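Local atomic coordinates of GDSL-like Lipase/Acylhydrolase family protein (Neisseria meningitidis, PDB entry 4K7J), a protein that acts as a peptidoglycan O-acetylesterase of the SGNH hydrolase family, probably cleaving acetyl esters from the glycan strands of the bacterial cell wall. Residues I257-T262 with Q309-R314; I285-S290 with V303-V308; W324-A329 with K355-A360. All coordinates share one frame; numbering follows the deposited sequence.

Contact 1: I257-T262 with Q309-R314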
loop_
_atom_site.group_PDB
_atom_site.type_symbol
_atom_site.label_atom_id
_atom_site.label_comp_id
_atom_site.label_asym_id
_atom_site.label_seq_id
_atom_site.Cartn_x
_atom_site.Cartn_y
_atom_site.Cartn_z
ATOM N N ILE A 257 0.690 17.908 17.351
ATOM C CA ILE A 257 1.111 17.969 15.958
ATOM C C ILE A 257 1.149 19.420 15.441
ATOM O O ILE A 257 0.320 20.253 15.806
ATOM C CB ILE A 257 0.206 17.082 15.062
ATOM C CG1 ILE A 257 0.832 16.881 13.677
ATOM C CG2 ILE A 257 -1.191 17.663 14.979
ATOM C CD1 ILE A 257 0.143 15.815 12.842
ATOM N N ASP A 258 2.138 19.714 14.611
ATOM C CA ASP A 258 2.279 21.031 14.004
ATOM C C ASP A 258 1.741 20.937 12.587
ATOM O O ASP A 258 2.429 20.425 11.695
ATOM C CB ASP A 258 3.764 21.417 13.980
ATOM C CG ASP A 258 4.006 22.841 13.486
ATOM O OD1 ASP A 258 3.332 23.291 12.535
ATOM O OD2 ASP A 258 4.901 23.508 14.044
ATOM N N ILE A 259 0.515 21.415 12.385
ATOM C CA ILE A 259 -0.165 21.256 11.100
ATOM C C ILE A 259 0.608 21.946 9.979
ATOM O O ILE A 259 0.779 21.391 8.900
ATOM C CB ILE A 259 -1.628 21.769 11.145
ATOM C CG1 ILE A 259 -2.474 20.922 12.102
ATOM C CG2 ILE A 259 -2.255 21.755 9.761
ATOM C CD1 ILE A 259 -2.616 19.453 11.677
ATOM N N ALA A 260 1.098 23.152 10.240
ATOM C CA ALA A 260 1.840 23.887 9.225
ATOM C C ALA A 260 3.100 23.129 8.803
ATOM O O ALA A 260 3.396 23.015 7.615
ATOM C CB ALA A 260 2.199 25.294 9.726
ATOM N N ASP A 261 3.837 22.598 9.771
ATOM C CA ASP A 261 5.024 21.824 9.426
ATOM C C ASP A 261 4.642 20.530 8.706
ATOM O O ASP A 261 5.237 20.179 7.684
ATOM C CB ASP A 261 5.872 21.489 10.651
ATOM C CG ASP A 261 7.213 20.877 10.265
ATOM O OD1 ASP A 261 7.932 21.517 9.472
ATOM O OD2 ASP A 261 7.533 19.756 10.714
ATOM N N THR A 262 3.639 19.838 9.243
ATOM C CA THR A 262 3.186 18.573 8.675
ATOM C C THR A 262 2.738 18.773 7.231
ATOM O O THR A 262 3.128 18.012 6.340
ATOM C CB THR A 262 2.037 17.963 9.494
ATOM O OG1 THR A 262 2.447 17.827 10.861
ATOM C CG2 THR A 262 1.649 16.588 8.931
ATOM N N GLN A 309 -7.582 16.187 8.852
ATOM C CA GLN A 309 -8.389 15.900 7.666
ATOM C C GLN A 309 -8.410 17.081 6.686
ATOM O O GLN A 309 -8.407 16.898 5.462
ATOM C CB GLN A 309 -9.827 15.537 8.059
ATOM C CG GLN A 309 -9.972 14.203 8.787
ATOM C CD GLN A 309 -11.335 14.047 9.421
ATOM O OE1 GLN A 309 -11.904 15.009 9.942
ATOM N NE2 GLN A 309 -11.886 12.842 9.348
ATOM N N GLN A 310 -8.423 18.292 7.228
ATOM C CA GLN A 310 -8.468 19.489 6.384
ATOM C C GLN A 310 -7.127 19.726 5.713
ATOM O O GLN A 310 -7.065 20.136 4.555
ATOM C CB GLN A 310 -8.888 20.719 7.195
ATOM C CG GLN A 310 -10.349 20.697 7.572
ATOM C CD GLN A 310 -10.795 21.960 8.277
ATOM O OE1 GLN A 310 -10.008 22.888 8.495
ATOM N NE2 GLN A 310 -12.068 21.999 8.645
ATOM N N MET A 311 -6.053 19.472 6.451
ATOM C CA MET A 311 -4.724 19.571 5.884
ATOM C C MET A 311 -4.608 18.623 4.700
ATOM O O MET A 311 -4.083 18.999 3.649
ATOM C CB MET A 311 -3.656 19.225 6.920
ATOM C CG MET A 311 -2.269 19.144 6.301
ATOM S SD MET A 311 -1.157 18.193 7.326
ATOM C CE MET A 311 -1.773 16.546 6.974
ATOM N N GLN A 312 -5.114 17.400 4.868
ATOM C CA GLN A 312 -5.017 16.395 3.807
ATOM C C GLN A 312 -5.660 16.862 2.514
ATOM O O GLN A 312 -5.104 16.664 1.428
ATOM C CB GLN A 312 -5.649 15.072 4.237
ATOM C CG GLN A 312 -4.924 14.382 5.376
ATOM C CD GLN A 312 -5.581 13.071 5.770
ATOM O OE1 GLN A 312 -6.660 13.061 6.337
ATOM N NE2 GLN A 312 -4.930 11.957 5.450
ATOM N N ARG A 313 -6.839 17.466 2.625
ATOM C CA ARG A 313 -7.512 17.982 1.444
ATOM C C ARG A 313 -6.763 19.152 0.795
ATOM O O ARG A 313 -6.641 19.203 -0.419
ATOM C CB ARG A 313 -8.971 18.351 1.742
ATOM C CG ARG A 313 -9.734 18.696 0.488
ATOM C CD ARG A 313 -11.035 19.398 0.802
ATOM N NE ARG A 313 -12.056 18.471 1.266
ATOM C CZ ARG A 313 -12.814 17.733 0.461
ATOM N NH1 ARG A 313 -12.661 17.808 -0.854
ATOM N NH2 ARG A 313 -13.720 16.914 0.971
ATOM N N ARG A 314 -6.234 20.073 1.595
ATOM C CA ARG A 314 -5.404 21.154 1.044
ATOM C C ARG A 314 -4.187 20.610 0.289
ATOM O O ARG A 314 -3.832 21.107 -0.780
ATOM C CB ARG A 314 -4.908 22.086 2.150
ATOM C CG ARG A 314 -5.952 23.003 2.742
ATOM C CD ARG A 314 -5.290 24.143 3.536
ATOM N NE ARG A 314 -4.510 23.690 4.692
ATOM C CZ ARG A 314 -5.050 23.342 5.853
ATOM N NH1 ARG A 314 -6.364 23.384 6.008
ATOM N NH2 ARG A 314 -4.285 22.951 6.857
#
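M311 carries its CG opposite the backbone N (chi1 173°), which sends the side chain from helix 305-318 across to the first turn of helix 259-276, and a bend at chi3 (75°) turns the thioether against T262. The two side chains cross at about a right angle. T262 CG2 meets M311 SD at 3.6 Å and M311 CE at 3.9 Å, so the threonine methyl sits beside both the sulfur and the terminal methyl. A turn earlier in the helix, I259 presents its branch methyl: CG2 approaches M311 CB at 4.1 Å and touches R314 NH2 at 3.7 Å. It reaches the guanidinium at its edge, close to the plane, while one face of that group lies back over M311 CA and Q310 O of its own helix. The backbones come nearest at I259 and M311, whose CA atoms are 7.1 Å apart.

The polar end of T262 is turned back into its own helix. OG1 bonds to D258 O at 2.7 Å from above the carbonyl plane, and that oxygen also receives T262 N, so two donors grip it. D258 is the N-cap residue: its OD1 accepts the nearly straight bond from D261 N (2.9 Å, 168°) and caps the N-terminus of the helix. With its hydroxyl engaged there, T262 gives its methyl to the methionine.

The chemistry is thus apolar at the centre and charged at the margin. R314 NH2 makes a salt bridge to E263, which follows T262 in the same helix. The arginine therefore joins the two helices twice, by an edge contact with the I259 methyl and by charge, and the pairing with E263 would hold the guanidinium in place beside that methyl.

Contact 2: I285-S290 with V303-V308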
loop_
_atom_site.group_PDB
_atom_site.type_symbol
_atom_site.label_atom_id
_atom_site.label_comp_id
_atom_site.label_asym_id
_atom_site.label_seq_id
_atom_site.Cartn_x
_atom_site.Cartn_y
_atom_site.Cartn_z
ATOM N N ILE A 285 -6.236 9.538 0.633
ATOM C CA ILE A 285 -7.396 9.092 1.388
ATOM C C ILE A 285 -7.498 9.877 2.696
ATOM O O ILE A 285 -6.701 9.679 3.611
ATOM C CB ILE A 285 -7.333 7.590 1.672
ATOM C CG1 ILE A 285 -7.480 6.815 0.359
ATOM C CG2 ILE A 285 -8.451 7.187 2.636
ATOM C CD1 ILE A 285 -7.748 5.341 0.547
ATOM N N GLY A 286 -8.459 10.796 2.765
ATOM C CA GLY A 286 -8.668 11.567 3.978
ATOM C C GLY A 286 -9.012 10.637 5.124
ATOM O O GLY A 286 -9.702 9.640 4.922
ATOM N N ALA A 287 -8.516 10.943 6.319
ATOM C CA ALA A 287 -8.736 10.080 7.470
ATOM C C ALA A 287 -10.234 9.837 7.740
ATOM O O ALA A 287 -11.055 10.750 7.579
ATOM C CB ALA A 287 -8.061 10.662 8.691
ATOM N N PRO A 288 -10.591 8.602 8.145
ATOM C CA PRO A 288 -11.966 8.336 8.577
ATOM C C PRO A 288 -12.229 9.033 9.897
ATOM O O PRO A 288 -11.280 9.478 10.538
ATOM C CB PRO A 288 -11.978 6.816 8.794
ATOM C CG PRO A 288 -10.551 6.469 9.122
ATOM C CD PRO A 288 -9.730 7.407 8.265
ATOM N N GLU A 289 -13.485 9.129 10.313
ATOM C CA GLU A 289 -13.742 9.604 11.658
ATOM C C GLU A 289 -13.206 8.571 12.637
ATOM O O GLU A 289 -13.407 7.373 12.458
ATOM C CB GLU A 289 -15.233 9.856 11.920
ATOM C CG GLU A 289 -15.494 10.335 13.356
ATOM C CD GLU A 289 -16.917 10.833 13.597
ATOM O OE1 GLU A 289 -17.857 10.010 13.620
ATOM O OE2 GLU A 289 -17.090 12.054 13.780
ATOM N N SER A 290 -12.504 9.050 13.658
ATOM C CA SER A 290 -12.082 8.238 14.786
ATOM C C SER A 290 -12.669 8.879 16.022
ATOM O O SER A 290 -13.053 10.051 15.994
ATOM C CB SER A 290 -10.553 8.228 14.922
ATOM O OG SER A 290 -9.950 7.571 13.822
ATOM N N VAL A 303 -8.890 15.816 19.422
ATOM C CA VAL A 303 -8.810 17.263 19.271
ATOM C C VAL A 303 -8.168 17.733 17.957
ATOM O O VAL A 303 -8.497 18.803 17.451
ATOM C CB VAL A 303 -8.071 17.876 20.496
ATOM C CG1 VAL A 303 -7.935 19.388 20.379
ATOM C CG2 VAL A 303 -8.812 17.515 21.775
ATOM N N ARG A 304 -7.268 16.935 17.387
ATOM C CA ARG A 304 -6.585 17.373 16.167
ATOM C C ARG A 304 -7.094 16.714 14.883
ATOM O O ARG A 304 -6.525 16.930 13.809
ATOM C CB ARG A 304 -5.072 17.163 16.294
ATOM C CG ARG A 304 -4.484 17.642 17.626
ATOM C CD ARG A 304 -4.891 19.096 17.933
ATOM N NE ARG A 304 -4.514 19.999 16.850
ATOM C CZ ARG A 304 -3.285 20.470 16.671
ATOM N NH1 ARG A 304 -2.319 20.128 17.507
ATOM N NH2 ARG A 304 -3.021 21.281 15.654
ATOM N N LEU A 305 -8.152 15.909 14.986
ATOM C CA LEU A 305 -8.614 15.133 13.840
ATOM C C LEU A 305 -9.090 16.024 12.707
ATOM O O LEU A 305 -8.711 15.828 11.550
ATOM C CB LEU A 305 -9.726 14.160 14.235
ATOM C CG LEU A 305 -10.365 13.379 13.090
ATOM C CD1 LEU A 305 -9.299 12.540 12.331
ATOM C CD2 LEU A 305 -11.475 12.482 13.608
ATOM N N THR A 306 -9.933 16.995 13.038
ATOM C CA THR A 306 -10.495 17.884 12.022
ATOM C C THR A 306 -9.391 18.637 11.288
ATOM O O THR A 306 -9.392 18.706 10.061
ATOM C CB THR A 306 -11.541 18.860 12.641
ATOM O OG1 THR A 306 -12.681 18.109 13.075
ATOM C CG2 THR A 306 -11.996 19.928 11.631
ATOM N N GLU A 307 -8.423 19.163 12.027
ATOM C CA GLU A 307 -7.332 19.903 11.394
ATOM C C GLU A 307 -6.495 19.022 10.462
ATOM O O GLU A 307 -6.065 19.462 9.383
ATOM C CB GLU A 307 -6.434 20.531 12.450
ATOM C CG GLU A 307 -7.115 21.586 13.294
ATOM C CD GLU A 307 -6.405 21.755 14.607
ATOM O OE1 GLU A 307 -5.343 22.414 14.625
ATOM O OE2 GLU A 307 -6.896 21.189 15.608
ATOM N N VAL A 308 -6.270 17.776 10.878
ATOM C CA VAL A 308 -5.542 16.820 10.047
ATOM C C VAL A 308 -6.291 16.503 8.751
ATOM O O VAL A 308 -5.706 16.548 7.674
ATOM C CB VAL A 308 -5.218 15.522 10.817
ATOM C CG1 VAL A 308 -4.719 14.413 9.860
ATOM C CG2 VAL A 308 -4.198 15.800 11.898
#
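L305 makes every close contact between the two segments, and most of them are van der Waals contacts of its two end methyls with main-chain atoms of the loop that follows strand 281-286. In the first turn of helix 305-318, a chi1 of 175° points its CG away from the backbone N and toward the loop, and its methyls then spread over different parts of that loop. CD2 packs against the chain at the far end, 3.6 Å from S290 N, 3.8 Å from S290 O and 4.2 Å from E289 CA. CD1 lies nearer the strand, 4.1 Å from P288 O. The one contact between apolar side chains is A287 CB with L305 CD1, at 4.3 Å.

Salt bridges and hydrogen bonds lie on one segment or the other and do not span the contact. Of the salt bridges, R304 grips E307 side-on: NE bonds to OE2 at 2.9 Å and NH2 to OE1 at 2.8 Å. Each carboxylate oxygen is met from above the carboxylate plane, so the two flat groups are not coplanar. On the loop side, E289 forms a salt bridge to R301.

Among the hydrogen bonds, R304 NH1 donates to the carbonyl oxygens of N255 and I257, tying the start of the helix to the chain before helix 259-276. E289 also accepts from the backbone N-H groups of C334, S335 and M336; C334 forms a disulfide with C298.

Hydrogen bonds to backbone amides thus fix the loop around E289, while the leucine fills the angle between loop and helix. The arrangement belongs to a beta-alpha-beta unit, strand 281-286, helix 305-318 and strand 322-325, in which the returning helix packs on the loop leaving the first strand, as expected in the alpha/beta fold of SGNH hydrolases.

Contact 3: W324-A329 with K355-A360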
loop_
_atom_site.group_PDB
_atom_site.type_symbol
_atom_site.label_atom_id
_atom_site.label_comp_id
_atom_site.label_asym_id
_atom_site.label_seq_id
_atom_site.Cartn_x
_atom_site.Cartn_y
_atom_site.Cartn_z
ATOM N N TRP A 324 -10.135 11.302 -1.634
ATOM C CA TRP A 324 -11.323 10.542 -1.297
ATOM C C TRP A 324 -11.603 10.690 0.189
ATOM O O TRP A 324 -10.774 10.333 1.021
ATOM C CB TRP A 324 -11.128 9.077 -1.648
ATOM C CG TRP A 324 -12.367 8.254 -1.590
ATOM C CD1 TRP A 324 -13.383 8.234 -2.500
ATOM C CD2 TRP A 324 -12.708 7.282 -0.591
ATOM N NE1 TRP A 324 -14.342 7.331 -2.120
ATOM C CE2 TRP A 324 -13.950 6.729 -0.954
ATOM C CE3 TRP A 324 -12.078 6.825 0.572
ATOM C CZ2 TRP A 324 -14.580 5.742 -0.192
ATOM C CZ3 TRP A 324 -12.706 5.852 1.330
ATOM C CH2 TRP A 324 -13.944 5.319 0.942
ATOM N N SER A 325 -12.772 11.227 0.522
ATOM C CA SER A 325 -13.106 11.465 1.923
ATOM C C SER A 325 -13.739 10.250 2.570
ATOM O O SER A 325 -14.947 10.009 2.431
ATOM C CB SER A 325 -14.052 12.659 2.082
ATOM O OG SER A 325 -14.467 12.754 3.437
ATOM N N TRP A 326 -12.917 9.492 3.285
ATOM C CA TRP A 326 -13.379 8.329 4.025
ATOM C C TRP A 326 -14.392 8.777 5.071
ATOM O O TRP A 326 -15.376 8.090 5.315
ATOM C CB TRP A 326 -12.179 7.636 4.678
ATOM C CG TRP A 326 -12.410 6.247 5.162
ATOM C CD1 TRP A 326 -13.613 5.645 5.434
ATOM C CD2 TRP A 326 -11.399 5.261 5.422
ATOM N NE1 TRP A 326 -13.404 4.350 5.860
ATOM C CE2 TRP A 326 -12.055 4.092 5.862
ATOM C CE3 TRP A 326 -10.002 5.257 5.323
ATOM C CZ2 TRP A 326 -11.360 2.928 6.209
ATOM C CZ3 TRP A 326 -9.310 4.104 5.679
ATOM C CH2 TRP A 326 -9.991 2.955 6.109
ATOM N N GLN A 327 -14.181 9.937 5.686
ATOM C CA GLN A 327 -15.201 10.399 6.633
ATOM C C GLN A 327 -16.545 10.610 5.938
ATOM O O GLN A 327 -17.579 10.211 6.468
ATOM C CB GLN A 327 -14.781 11.642 7.432
ATOM C CG GLN A 327 -15.907 12.124 8.362
ATOM C CD GLN A 327 -15.468 13.148 9.384
ATOM O OE1 GLN A 327 -14.711 12.842 10.311
ATOM N NE2 GLN A 327 -15.964 14.373 9.237
ATOM N N ASN A 328 -16.547 11.204 4.745
ATOM C CA ASN A 328 -17.821 11.401 4.054
ATOM C C ASN A 328 -18.412 10.094 3.569
ATOM O O ASN A 328 -19.622 9.899 3.648
ATOM C CB ASN A 328 -17.734 12.430 2.924
ATOM C CG ASN A 328 -17.703 13.844 3.443
ATOM O OD1 ASN A 328 -18.049 14.097 4.602
ATOM N ND2 ASN A 328 -17.267 14.771 2.604
ATOM N N ALA A 329 -17.552 9.192 3.100
ATOM C CA ALA A 329 -17.984 7.833 2.779
ATOM C C ALA A 329 -18.727 7.180 3.939
ATOM O O ALA A 329 -19.642 6.393 3.715
ATOM C CB ALA A 329 -16.795 6.964 2.378
ATOM N N LYS A 355 -15.796 -6.387 7.713
ATOM C CA LYS A 355 -16.832 -5.979 6.769
ATOM C C LYS A 355 -16.879 -4.458 6.633
ATOM O O LYS A 355 -17.253 -3.929 5.583
ATOM C CB LYS A 355 -18.203 -6.567 7.135
ATOM C CG LYS A 355 -18.810 -6.051 8.434
ATOM C CD LYS A 355 -20.230 -6.598 8.618
ATOM C CE LYS A 355 -20.922 -5.958 9.805
ATOM N NZ LYS A 355 -22.242 -6.595 10.054
ATOM N N GLY A 356 -16.458 -3.758 7.678
ATOM C CA GLY A 356 -16.367 -2.311 7.623
ATOM C C GLY A 356 -15.330 -1.877 6.605
ATOM O O GLY A 356 -15.577 -0.992 5.780
ATOM N N TYR A 357 -14.162 -2.510 6.643
ATOM C CA TYR A 357 -13.130 -2.193 5.657
ATOM C C TYR A 357 -13.573 -2.569 4.242
ATOM O O TYR A 357 -13.309 -1.832 3.277
ATOM C CB TYR A 357 -11.801 -2.880 5.999
ATOM C CG TYR A 357 -11.059 -2.272 7.166
ATOM C CD1 TYR A 357 -10.675 -0.933 7.150
ATOM C CD2 TYR A 357 -10.737 -3.036 8.285
ATOM C CE1 TYR A 357 -9.998 -0.373 8.215
ATOM C CE2 TYR A 357 -10.060 -2.480 9.360
ATOM C CZ TYR A 357 -9.692 -1.145 9.314
ATOM O OH TYR A 357 -9.015 -0.575 10.371
ATOM N N ARG A 358 -14.235 -3.719 4.117
ATOM C CA ARG A 358 -14.701 -4.158 2.805
ATOM C C ARG A 358 -15.692 -3.147 2.240
ATOM O O ARG A 358 -15.631 -2.807 1.062
ATOM C CB ARG A 358 -15.356 -5.541 2.871
ATOM C CG ARG A 358 -15.735 -6.088 1.489
ATOM C CD ARG A 358 -16.766 -7.223 1.568
ATOM N NE ARG A 358 -18.046 -6.764 2.107
ATOM C CZ ARG A 358 -18.673 -7.328 3.137
ATOM N NH1 ARG A 358 -18.145 -8.390 3.739
ATOM N NH2 ARG A 358 -19.831 -6.835 3.560
ATOM N N ARG A 359 -16.583 -2.657 3.100
ATOM C CA ARG A 359 -17.619 -1.707 2.696
ATOM C C ARG A 359 -16.999 -0.397 2.221
ATOM O O ARG A 359 -17.351 0.129 1.156
ATOM C CB ARG A 359 -18.582 -1.443 3.860
ATOM C CG ARG A 359 -19.679 -0.412 3.583
ATOM C CD ARG A 359 -20.493 -0.099 4.861
ATOM N NE ARG A 359 -21.671 0.736 4.594
ATOM C CZ ARG A 359 -22.538 1.152 5.518
ATOM N NH1 ARG A 359 -22.383 0.826 6.797
ATOM N NH2 ARG A 359 -23.569 1.905 5.159
ATOM N N ALA A 360 -16.071 0.132 3.012
ATOM C CA ALA A 360 -15.419 1.388 2.667
ATOM C C ALA A 360 -14.692 1.260 1.331
ATOM O O ALA A 360 -14.739 2.167 0.503
ATOM C CB ALA A 360 -14.445 1.809 3.776
#
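W324 lies in strand 322-325 and W326 opens a short helix, and both direct their indoles at helix 354-373, where Y357 and A360 receive them. The change from extended to helical backbone comes at S325, the N-cap residue: its OG accepts from N328 N at 2.9 Å, and its carbonyl oxygen accepts from A329 N at 2.8 Å. Residues 355-360 are regular helix, which places Y357 and A360 one turn apart on the same side.

W326 meets both. A chi1 of -164° sets the indole beside the carbonyl carbon, so that its six-membered end reaches the tyrosine ring edge to edge, CH2 lying 3.9 Å from Y357 CE1 and CZ2 4.0 Å from Y357 CD1; the rings do not stack. The pyrrole side lies against the A360 methyl, W326 NE1 being 3.4 Å from A360 CB. This N-H is buried with no polar partner. W324 comes from another direction, its CH2 3.3 Å from A360 O, while its NE1 is bonded to S367 OG. The tyrosine hydroxyl is held by H63 ND1 and F352 N, which should fix the ring against the indole, and H63 meets the W326 ring edge-to-face.

Around the contact, strand 322-325 runs parallel to strand 281-286 and bonds to it through W324, with I284 and G286 as partners. M363 and L364 of helix 354-373 extend the bed under W324, I285 and P288 pack on W326, and F69 of helix 68-81 touches both W326 and A360, so that helix 68-81 also meets this junction of sheet and helix 354-373.

Contacts 1 and 2 share helix 305-318, and their centres are 10 Å apart. The helix is pinned to the loop of contact 2 by Q312 OE1 to A287 N (2.8 Å) and Q309 NE2 to A287 O (2.9 Å). Q309 NE2 also reaches Q327 OE1 at 3.0 Å, linking contact 1 to contact 3. Contact 3 lies 13 Å from contact 2, centre to centre, and joins it through G286 N and W324 O (2.9 Å). Near contact 2, T306 OG1 bonds a HEPES molecule, probably from crystallisation. Y357 and W326 of contact 3 touch H63, which directly follows the Gly-Asp-Ser sequence that carries the nucleophile in SGNH hydrolases, so the contact probably borders the active site.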